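Long-range contacts in gamma-glutamyl cyclotransferase (Homo sapiens, PDB 3CRY), which catalyses the formation of 5-oxoproline from gamma-glutamyl dipeptides and induces cytochrome c release from mitochondria, working as a homodimer: residues Pro137-Met145 with Val172-Lys182; Phe41-Phe49 with Val110-Ile120. The protein carries 1 engineered substitution. One frame throughout, in Å; residues are numbered along the deposited sequence. Where two conformers were deposited one is given.

In the fold
Interactions 1 and 2 lie on opposite sides of the chain's centre, with their own centres 27 Å apart and their nearest atoms about 11 Å apart, so they do not touch. Interaction 2 joins strands of the five-stranded sheet; interaction 1 packs the C-terminal helix onto helix 137-149. Both border the segment Tyr-19 to Ser-24, inferred to bind substrate: the side chain of Ile-142 is about 4 Å from that of Ser-24, and that of Val-112 about 4 Å from that of Phe-20. Interaction 1 also holds Tyr-139, another inferred substrate residue, and its Ile-142 side chain lies about 12 Å from that of Gln-98, the engineered residue at the proton-acceptor position.

Interaction 1: residues Pro137-Met145 with Val172-Lys182; sequences PQYKKIICM and VSEEIEDIIKK. With ACT (acetate ion), chain C.
Ile-142 sends CD1 across the interface to CG2 of Ile-179, 3.5 Å away, with the two side chains crossing at about a right angle. Its chi2 of -69° swings the terminal methyl in against the other helix, where it also lies 3.9 Å from CG1 of Ile-180. One turn back, CD1 of Ile-180 rests 3.7 Å from CB of Gln-138. The Gln-138 chain then bends at chi2 (89°), carrying CG, CD and NE2 obliquely across CG1 of Val-172, with NE2 to CG1 at 3.7 Å. At the other end Met-145 turns its CE over the carbonyl of Ile-179 and against the aliphatic part of Lys-182, CE to CE 3.8 Å; the ammonium of Lys-182 is salt-bridged to Glu-29. This is helix-helix packing, joining the C-terminal helix 174-181 to helix 137-149 with segment axes 10.4 Å apart at closest approach and inclined by 51°. No direct hydrogen bond crosses it. A water accepts from NE2 of Gln-138 at 2.8 Å and lies near OE2 of Glu-177. Ser-173 starts the C-terminal helix as its N-cap, OG accepting from N of Ile-176. On a different side of helix 137-149, Tyr-139, inferred to bind substrate, donates its OH to an O of acetate at an unusually short 2.5 Å, met at the ring edge in plane; Ser-24 holds the same ion, probably a crystallisation component.

Interaction 2: residues Phe41-Phe49 with Val110-Ile120; sequences FCVARLQDF and VKVATQEGKEI
Arg-45 and Ala-113 form an antiparallel hydrogen-bonded pair: N of Arg-45 donates to O of Ala-113 at 2.8 Å, and N of Ala-113 to O of Arg-45 at 2.9 Å. The segment axes are inclined by 121°, well short of a straight antiparallel run. The neighbouring residues pack on the face that Phe-20 covers. There CB of Ala-44 meets CG2 of Val-112 at 3.5 Å, while Leu-46, its chain crossing Val-110 at about a right angle, brings CD1 to 3.8 Å from CB of Val-110. Strand 39-46 is the middle strand of the five-stranded antiparallel sheet, flanked by 106-114 and by 77-87; against the latter Phe-41 and Cys-42 form a classic beta bulge opposite Val-83. Beyond the direct bonds, one water links O of Val-43 to N of Gln-115, and another links O of Lys-111 to N of Gln-47, where the chain turns its corner. At the opposite end CG2 of Thr-114 touches SG of Cys-42 at 3.9 Å. Thr-114 also opens a type I turn ending at Gly-117. Its chi1 of 68° sets OG1 between backbone N and carbonyl carbon, where it accepts from N of Glu-116 at 3.3 Å, an ST turn, and from N of Lys-118 at 3.1 Å. With an alanine here, the amides of Glu-116 and Lys-118 would probably lose this acceptor, and Cys-42 SG would probably lose the threonine methyl beside it. Farther out, Arg-45 is salt-bridged to Glu-78, and Phe-49 packs on Val-106 of the second subunit.

Interaction 1: residues Pro137-Met145 with Val172-Lys182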
# COMPACT_ATOMS: atom_id res chain seq x y z
N PRO A 137 23.49 -6.54 -10.47
CA PRO A 137 24.53 -5.54 -10.22
C PRO A 137 24.21 -4.16 -10.81
O PRO A 137 24.48 -3.14 -10.15
CB PRO A 137 25.79 -6.17 -10.87
CG PRO A 137 25.53 -7.68 -10.73
CD PRO A 137 24.03 -7.81 -11.01
N GLN A 138 23.64 -4.12 -12.00
CA GLN A 138 23.29 -2.86 -12.65
C GLN A 138 22.27 -2.04 -11.84
O GLN A 138 22.45 -0.83 -11.61
CB GLN A 138 22.84 -3.11 -14.08
CG GLN A 138 23.93 -3.81 -14.96
CD GLN A 138 23.87 -5.35 -14.89
OE1 GLN A 138 23.27 -5.91 -13.99
NE2 GLN A 138 24.48 -6.03 -15.88
N TYR A 139 21.24 -2.73 -11.35
CA TYR A 139 20.22 -2.05 -10.54
C TYR A 139 20.81 -1.56 -9.22
O TYR A 139 20.58 -0.41 -8.82
CB TYR A 139 19.06 -3.00 -10.32
CG TYR A 139 17.83 -2.42 -9.68
CD1 TYR A 139 17.06 -1.44 -10.33
CD2 TYR A 139 17.37 -2.92 -8.45
CE1 TYR A 139 15.89 -0.95 -9.76
CE2 TYR A 139 16.21 -2.43 -7.85
CZ TYR A 139 15.47 -1.44 -8.53
OH TYR A 139 14.30 -0.94 -7.97
N LYS A 140 21.59 -2.40 -8.55
CA LYS A 140 22.29 -1.97 -7.34
C LYS A 140 23.16 -0.73 -7.61
O LYS A 140 23.16 0.22 -6.81
CB LYS A 140 23.12 -3.14 -6.76
CG LYS A 140 23.92 -2.72 -5.56
CD LYS A 140 24.81 -3.81 -4.99
CE LYS A 140 25.69 -3.20 -3.89
NZ LYS A 140 26.63 -4.20 -3.29
N LYS A 141 23.93 -0.76 -8.70
CA LYS A 141 24.81 0.35 -9.03
C LYS A 141 24.04 1.66 -9.15
O LYS A 141 24.43 2.68 -8.58
CB LYS A 141 25.60 0.05 -10.30
CG LYS A 141 26.81 -0.86 -10.05
CD LYS A 141 27.55 -1.19 -11.35
CE LYS A 141 28.86 -1.91 -11.08
NZ LYS A 141 28.65 -3.35 -10.89
N ILE A 142 22.93 1.62 -9.88
CA ILE A 142 22.09 2.83 -10.06
C ILE A 142 21.57 3.36 -8.70
O ILE A 142 21.65 4.56 -8.42
CB ILE A 142 20.94 2.56 -11.05
CG1 ILE A 142 21.48 2.29 -12.46
CG2 ILE A 142 19.91 3.71 -11.05
CD1 ILE A 142 22.11 3.47 -13.15
N ILE A 143 21.10 2.45 -7.85
CA ILE A 143 20.65 2.82 -6.50
C ILE A 143 21.77 3.46 -5.69
O ILE A 143 21.58 4.50 -5.07
CB ILE A 143 20.04 1.58 -5.79
CG1 ILE A 143 18.66 1.29 -6.41
CG2 ILE A 143 19.89 1.79 -4.26
CD1 ILE A 143 18.03 -0.03 -5.98
N CYS A 144 22.95 2.83 -5.70
CA CYS A 144 24.09 3.39 -4.95
C CYS A 144 24.54 4.77 -5.49
O CYS A 144 24.84 5.71 -4.71
CB CYS A 144 25.25 2.39 -4.93
SG CYS A 144 24.89 0.99 -3.87
N MET A 145 24.52 4.90 -6.81
CA MET A 145 24.86 6.19 -7.46
C MET A 145 23.89 7.29 -7.04
O MET A 145 24.31 8.41 -6.72
CB MET A 145 24.83 6.05 -8.97
CG MET A 145 26.05 5.33 -9.53
SD MET A 145 25.89 5.04 -11.31
CE MET A 145 25.80 6.71 -11.96
N VAL A 172 22.47 -5.12 -20.66
CA VAL A 172 21.31 -4.28 -20.28
C VAL A 172 21.04 -3.21 -21.34
O VAL A 172 21.83 -3.06 -22.27
CB VAL A 172 21.39 -3.67 -18.85
CG1 VAL A 172 21.57 -4.78 -17.78
CG2 VAL A 172 22.48 -2.60 -18.75
N SER A 173 19.93 -2.49 -21.22
CA SER A 173 19.60 -1.42 -22.19
C SER A 173 20.75 -0.41 -22.33
O SER A 173 21.42 -0.09 -21.35
CB SER A 173 18.33 -0.67 -21.76
OG SER A 173 18.64 0.32 -20.80
N GLU A 174 20.95 0.08 -23.56
CA GLU A 174 21.99 1.09 -23.83
C GLU A 174 21.90 2.28 -22.88
O GLU A 174 22.92 2.78 -22.40
CB GLU A 174 21.90 1.59 -25.27
CG GLU A 174 22.63 0.74 -26.27
CD GLU A 174 22.82 1.47 -27.59
OE1 GLU A 174 21.82 1.67 -28.32
OE2 GLU A 174 23.98 1.83 -27.91
N GLU A 175 20.67 2.72 -22.60
CA GLU A 175 20.46 3.87 -21.71
C GLU A 175 21.01 3.63 -20.29
O GLU A 175 21.70 4.50 -19.73
CB GLU A 175 18.98 4.28 -21.67
CG GLU A 175 18.02 3.22 -21.13
CD GLU A 175 16.62 3.32 -21.71
OE1 GLU A 175 16.13 4.46 -21.90
OE2 GLU A 175 16.01 2.26 -21.97
N ILE A 176 20.74 2.45 -19.74
CA ILE A 176 21.25 2.07 -18.42
C ILE A 176 22.78 2.00 -18.43
O ILE A 176 23.44 2.54 -17.53
CB ILE A 176 20.64 0.72 -17.93
CG1 ILE A 176 19.16 0.88 -17.59
CG2 ILE A 176 21.39 0.19 -16.71
CD1 ILE A 176 18.40 -0.45 -17.49
N GLU A 177 23.34 1.33 -19.43
CA GLU A 177 24.78 1.11 -19.53
C GLU A 177 25.60 2.40 -19.62
O GLU A 177 26.72 2.46 -19.09
CB GLU A 177 25.12 0.21 -20.72
CG GLU A 177 25.12 -1.27 -20.39
CD GLU A 177 26.15 -1.66 -19.33
OE1 GLU A 177 27.34 -1.27 -19.45
OE2 GLU A 177 25.77 -2.37 -18.38
N ASP A 178 25.05 3.41 -20.29
CA ASP A 178 25.74 4.69 -20.44
C ASP A 178 25.79 5.45 -19.12
O ASP A 178 26.86 5.94 -18.72
CB ASP A 178 25.09 5.53 -21.55
CG ASP A 178 25.48 5.04 -22.95
OD1 ASP A 178 26.38 4.19 -23.06
OD2 ASP A 178 24.88 5.52 -23.93
N ILE A 179 24.64 5.53 -18.45
CA ILE A 179 24.56 6.06 -17.09
C ILE A 179 25.61 5.40 -16.19
O ILE A 179 26.42 6.09 -15.57
CB ILE A 179 23.16 5.88 -16.49
CG1 ILE A 179 22.12 6.70 -17.28
CG2 ILE A 179 23.15 6.29 -15.03
CD1 ILE A 179 20.68 6.30 -17.00
N ILE A 180 25.61 4.07 -16.16
CA ILE A 180 26.59 3.30 -15.39
C ILE A 180 28.05 3.57 -15.77
O ILE A 180 28.92 3.64 -14.89
CB ILE A 180 26.26 1.78 -15.45
CG1 ILE A 180 25.13 1.45 -14.48
CG2 ILE A 180 27.50 0.92 -15.18
CD1 ILE A 180 24.50 0.09 -14.71
N LYS A 181 28.31 3.73 -17.07
CA LYS A 181 29.68 3.89 -17.60
C LYS A 181 30.59 4.89 -16.87
O LYS A 181 31.76 4.58 -16.61
CB LYS A 181 29.68 4.16 -19.11
CG LYS A 181 29.87 2.91 -19.96
CD LYS A 181 29.18 3.02 -21.31
CE LYS A 181 28.75 1.65 -21.82
NZ LYS A 181 27.64 1.72 -22.82
N LYS A 182 30.07 6.07 -16.54
CA LYS A 182 30.87 7.07 -15.83
C LYS A 182 30.98 6.75 -14.33
O LYS A 182 30.15 6.03 -13.78
CB LYS A 182 30.34 8.49 -16.05
CG LYS A 182 29.31 8.97 -15.04
CD LYS A 182 27.89 8.80 -15.56
CE LYS A 182 26.88 9.31 -14.55
NZ LYS A 182 25.52 9.39 -15.15
C ACT C . 12.04 1.32 -9.12
O ACT C . 13.26 1.15 -8.84
OXT ACT C . 11.61 2.50 -9.00
CH3 ACT C . 11.13 0.20 -9.57
O HOH W 1 26.33 -5.37 -17.92

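Interaction 2: residues Phe41-Phe49 with Val110-Ile120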
# COMPACT_ATOMS: atom_id res chain seq x y z
N PHE A 41 13.56 17.79 -4.03
CA PHE A 41 12.93 18.54 -2.93
C PHE A 41 13.70 18.38 -1.62
O PHE A 41 14.08 19.38 -1.02
CB PHE A 41 11.46 18.12 -2.79
CG PHE A 41 10.66 18.95 -1.82
CD1 PHE A 41 10.16 20.19 -2.21
CD2 PHE A 41 10.35 18.46 -0.55
CE1 PHE A 41 9.38 20.97 -1.32
CE2 PHE A 41 9.58 19.23 0.35
CZ PHE A 41 9.10 20.48 -0.04
N CYS A 42 13.92 17.14 -1.17
CA CYS A 42 14.76 16.91 0.02
C CYS A 42 15.05 15.43 0.21
O CYS A 42 14.43 14.58 -0.45
CB CYS A 42 14.06 17.44 1.27
SG CYS A 42 12.58 16.54 1.77
N VAL A 43 16.01 15.14 1.08
CA VAL A 43 16.29 13.79 1.57
C VAL A 43 15.38 13.56 2.78
O VAL A 43 15.16 14.48 3.57
CB VAL A 43 17.76 13.66 2.01
CG1 VAL A 43 18.04 12.29 2.63
CG2 VAL A 43 18.68 13.88 0.80
N ALA A 44 14.86 12.35 2.92
CA ALA A 44 13.96 12.05 4.04
C ALA A 44 14.01 10.60 4.49
O ALA A 44 14.41 9.71 3.72
CB ALA A 44 12.53 12.48 3.70
N ARG A 45 13.57 10.37 5.74
CA ARG A 45 13.59 9.04 6.35
C ARG A 45 12.17 8.53 6.57
O ARG A 45 11.32 9.23 7.14
CB ARG A 45 14.34 9.09 7.70
CG ARG A 45 14.21 7.81 8.53
CD ARG A 45 15.23 7.66 9.67
NE ARG A 45 15.35 8.82 10.55
CZ ARG A 45 16.30 8.95 11.48
NH1 ARG A 45 17.22 7.98 11.66
NH2 ARG A 45 16.35 10.03 12.25
N LEU A 46 11.91 7.30 6.10
CA LEU A 46 10.67 6.62 6.40
C LEU A 46 10.89 5.68 7.59
O LEU A 46 11.64 4.70 7.51
CB LEU A 46 10.11 5.90 5.15
CG LEU A 46 8.82 5.09 5.34
CD1 LEU A 46 7.64 5.96 5.74
CD2 LEU A 46 8.52 4.31 4.05
N GLN A 47 10.24 6.02 8.71
CA GLN A 47 10.38 5.24 9.94
C GLN A 47 9.54 3.95 9.88
O GLN A 47 8.42 3.94 9.34
CB GLN A 47 9.98 6.14 11.13
CG GLN A 47 10.64 5.82 12.47
CD GLN A 47 12.16 5.80 12.40
OE1 GLN A 47 12.77 4.75 12.49
NE2 GLN A 47 12.78 6.97 12.20
N ASP A 48 10.07 2.86 10.43
CA ASP A 48 9.35 1.61 10.63
C ASP A 48 8.95 0.91 9.31
O ASP A 48 7.91 0.25 9.23
CB ASP A 48 8.13 1.80 11.57
CG ASP A 48 8.52 2.39 12.93
OD1 ASP A 48 9.48 1.89 13.55
OD2 ASP A 48 7.89 3.39 13.35
N PHE A 49 9.82 1.03 8.31
CA PHE A 49 9.75 0.23 7.09
C PHE A 49 11.13 -0.35 6.81
O PHE A 49 12.15 0.22 7.28
CB PHE A 49 9.36 1.09 5.88
CG PHE A 49 7.88 1.38 5.76
CD1 PHE A 49 7.27 2.31 6.60
CD2 PHE A 49 7.11 0.77 4.75
CE1 PHE A 49 5.91 2.61 6.47
CE2 PHE A 49 5.76 1.07 4.62
CZ PHE A 49 5.16 1.99 5.47
N VAL A 110 2.74 7.97 2.40
CA VAL A 110 3.60 7.83 3.58
C VAL A 110 3.96 9.18 4.17
O VAL A 110 3.92 10.19 3.49
CB VAL A 110 4.91 7.05 3.28
CG1 VAL A 110 4.61 5.57 3.01
CG2 VAL A 110 5.67 7.69 2.14
N LYS A 111 4.30 9.18 5.46
CA LYS A 111 4.78 10.39 6.11
C LYS A 111 6.25 10.15 6.44
O LYS A 111 6.61 9.16 7.08
CB LYS A 111 3.92 10.68 7.34
CG LYS A 111 2.56 11.24 6.95
CD LYS A 111 1.56 11.22 8.10
CE LYS A 111 0.26 11.88 7.66
NZ LYS A 111 -0.71 12.03 8.80
N VAL A 112 7.10 11.05 5.95
CA VAL A 112 8.55 10.91 6.12
C VAL A 112 9.10 12.12 6.87
O VAL A 112 8.44 13.17 6.96
CB VAL A 112 9.26 10.71 4.75
CG1 VAL A 112 8.76 9.41 4.06
CG2 VAL A 112 9.05 11.92 3.83
N ALA A 113 10.29 11.97 7.44
CA ALA A 113 10.91 13.01 8.26
C ALA A 113 12.18 13.51 7.59
O ALA A 113 13.03 12.71 7.19
CB ALA A 113 11.22 12.45 9.66
N THR A 114 12.31 14.83 7.46
CA THR A 114 13.52 15.43 6.92
C THR A 114 14.63 15.36 7.98
O THR A 114 14.37 15.01 9.14
CB THR A 114 13.28 16.89 6.51
OG1 THR A 114 13.05 17.67 7.69
CG2 THR A 114 12.05 17.02 5.63
N GLN A 115 15.85 15.71 7.59
CA GLN A 115 16.96 15.74 8.53
C GLN A 115 16.85 16.90 9.55
O GLN A 115 17.68 17.03 10.44
CB GLN A 115 18.32 15.73 7.80
CG GLN A 115 18.59 14.39 7.09
CD GLN A 115 19.88 14.35 6.27
OE1 GLN A 115 20.80 13.59 6.57
NE2 GLN A 115 19.93 15.15 5.21
N GLU A 116 15.81 17.72 9.41
CA GLU A 116 15.50 18.72 10.45
C GLU A 116 14.26 18.32 11.26
O GLU A 116 13.73 19.11 12.06
CB GLU A 116 15.36 20.13 9.84
CG GLU A 116 14.06 20.41 9.07
CD GLU A 116 14.16 20.11 7.58
OE1 GLU A 116 13.15 20.30 6.87
OE2 GLU A 116 15.23 19.66 7.12
N GLY A 117 13.82 17.09 11.06
CA GLY A 117 12.69 16.53 11.80
C GLY A 117 11.33 17.08 11.43
O GLY A 117 10.38 17.00 12.23
N LYS A 118 11.22 17.66 10.23
CA LYS A 118 9.93 18.11 9.69
C LYS A 118 9.25 16.94 8.98
O LYS A 118 9.89 16.23 8.19
CB LYS A 118 10.14 19.29 8.73
CG LYS A 118 8.88 19.84 8.05
CD LYS A 118 9.27 20.63 6.76
CE LYS A 118 8.07 21.14 5.97
NZ LYS A 118 8.43 21.45 4.51
N GLU A 119 7.97 16.73 9.26
CA GLU A 119 7.19 15.68 8.62
C GLU A 119 6.63 16.14 7.26
O GLU A 119 6.13 17.27 7.13
CB GLU A 119 6.06 15.19 9.52
CG GLU A 119 5.34 13.94 9.00
CD GLU A 119 4.55 13.24 10.08
OE1 GLU A 119 3.36 13.58 10.25
OE2 GLU A 119 5.12 12.34 10.75
N ILE A 120 6.73 15.25 6.28
CA ILE A 120 6.28 15.52 4.90
C ILE A 120 5.36 14.39 4.46
O ILE A 120 5.68 13.23 4.66
CB ILE A 120 7.46 15.46 3.89
CG1 ILE A 120 8.70 16.18 4.40
CG2 ILE A 120 7.02 16.01 2.52
CD1 ILE A 120 9.68 16.45 3.30
O HOH W 2 16.23 16.43 4.90
O HOH W 3 8.24 8.08 8.88